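Local coordinates for protein myosin-4 (PDB 3MMI) that carries specific transcripts such as ASH1 mRNA along actin into the yeast bud as a type V myosin motor, restricting certain proteins to the daughter cell, at residues A[170-173]-A[174-178]. Residues are numbered along the deposited sequence; the frame is centred on the assembly and turned at random.
Sequences IFDM and VLNEK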
# COMPACT_ATOMS: atom_id res chain seq x y z
N ILE A 170 -5.44 -6.50 -14.42
CA ILE A 170 -4.54 -5.41 -14.74
C ILE A 170 -3.49 -5.77 -15.78
O ILE A 170 -3.24 -4.98 -16.69
CB ILE A 170 -3.91 -4.74 -13.48
CG1 ILE A 170 -4.73 -3.48 -13.08
CG2 ILE A 170 -2.63 -4.03 -13.85
CD1 ILE A 170 -5.62 -3.65 -11.93
N PHE A 171 -2.95 -6.96 -15.70
CA PHE A 171 -2.05 -7.44 -16.68
C PHE A 171 -2.57 -7.39 -18.13
O PHE A 171 -1.91 -6.82 -19.02
CB PHE A 171 -1.49 -8.85 -16.34
CG PHE A 171 -0.55 -9.34 -17.41
CD1 PHE A 171 0.79 -8.94 -17.40
CD2 PHE A 171 -1.02 -10.07 -18.48
CE1 PHE A 171 1.70 -9.35 -18.47
CE2 PHE A 171 -0.16 -10.46 -19.55
CZ PHE A 171 1.21 -10.15 -19.54
N ASP A 172 -3.70 -8.04 -18.40
CA ASP A 172 -4.30 -8.08 -19.75
C ASP A 172 -4.75 -6.77 -20.23
O ASP A 172 -4.76 -6.57 -21.42
CB ASP A 172 -5.51 -9.02 -19.87
CG ASP A 172 -5.11 -10.49 -19.94
OD1 ASP A 172 -4.02 -10.76 -20.45
OD2 ASP A 172 -5.88 -11.37 -19.46
N MET A 173 -5.09 -5.89 -19.33
CA MET A 173 -5.53 -4.52 -19.67
C MET A 173 -4.33 -3.68 -20.11
O MET A 173 -4.46 -2.84 -20.95
CB MET A 173 -6.16 -3.93 -18.39
CG MET A 173 -7.23 -2.93 -18.58
SD MET A 173 -7.85 -2.24 -17.08
CE MET A 173 -7.21 -3.30 -15.80
N VAL A 174 -3.15 -3.89 -19.50
CA VAL A 174 -2.09 -2.87 -19.58
C VAL A 174 -0.93 -3.38 -20.35
O VAL A 174 -0.47 -2.66 -21.23
CB VAL A 174 -1.59 -2.35 -18.19
CG1 VAL A 174 -0.33 -1.49 -18.35
CG2 VAL A 174 -2.66 -1.71 -17.41
N LEU A 175 -0.46 -4.59 -20.07
CA LEU A 175 0.82 -5.10 -20.56
C LEU A 175 0.77 -6.11 -21.72
O LEU A 175 1.84 -6.36 -22.38
CB LEU A 175 1.52 -5.80 -19.38
CG LEU A 175 1.96 -4.90 -18.26
CD1 LEU A 175 2.66 -5.71 -17.21
CD2 LEU A 175 2.92 -3.75 -18.92
N ASN A 176 -0.39 -6.77 -21.89
CA ASN A 176 -0.54 -7.96 -22.80
C ASN A 176 -0.60 -7.51 -24.22
O ASN A 176 -1.61 -7.00 -24.67
CB ASN A 176 -1.84 -8.73 -22.49
CG ASN A 176 -1.93 -10.08 -23.22
OD1 ASN A 176 -1.19 -10.35 -24.16
ND2 ASN A 176 -2.85 -10.92 -22.76
N GLU A 177 0.50 -7.66 -24.95
CA GLU A 177 0.53 -7.07 -26.29
C GLU A 177 -0.46 -7.75 -27.21
O GLU A 177 -0.99 -7.09 -28.11
CB GLU A 177 1.94 -7.06 -26.91
CG GLU A 177 2.61 -8.44 -27.05
CD GLU A 177 2.50 -8.98 -28.48
OE1 GLU A 177 2.17 -8.16 -29.36
OE2 GLU A 177 2.72 -10.20 -28.71
N LYS A 178 -0.77 -9.03 -26.90
CA LYS A 178 -1.82 -9.81 -27.64
C LYS A 178 -3.16 -9.08 -27.70
O LYS A 178 -3.92 -9.26 -28.64
CB LYS A 178 -2.02 -11.26 -27.10
CG LYS A 178 -0.74 -12.06 -26.90
O HOH W 1 -3.29 -4.77 -23.54
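Phe-171 lies across the start of the turn that follows it: its CD1 meets Leu-175 CD1 at 3.7 Å, while CE2 rests near Asn-176 CB, and the backbone N of Asn-176 sits over one face of the ring. With CG anti to the backbone N (chi1 179°), the Phe-171 side chain crosses those of Leu-175 and Asn-176 at about a right angle. The carbonyl oxygen Phe-171 O takes two main bonds from the same face, a 2.9 Å bond from Leu-175 N and a longer one from Val-174 N that arrives well above the carbonyl plane; Asn-176 N adds a weak third. Such convergence of amides on one carbonyl illustrates how a short helix is wound down, here helix 170-174 in the globular tail, the dilute-domain region that in class V myosins typically serves cargo binding. The apolar side is buried: Ile-170 and Val-174, their CG2 methyls 4.2 Å apart, pack on Leu-227 of helix 209-234, while Val-174 and Leu-175 lean on Val-246 of helix 240-257. More open is the side of Asp-172 and Asn-176, both partly exposed and running side by side, although a short 2.6 Å bond from Asn-176 ND2 to Asp-172 OD1 holds the pair. It leaves nearly in the amide plane yet meets the carboxylate from above, the two planes being 34° apart. Asn-176 OD1 receives a weak bond from Lys-178 N. Here a water oxygen lies 3.1 Å from the backbone Asp-172 O and 3.0 Å from Asn-176 O, placed to donate to each, though it has more acceptors in reach than protons.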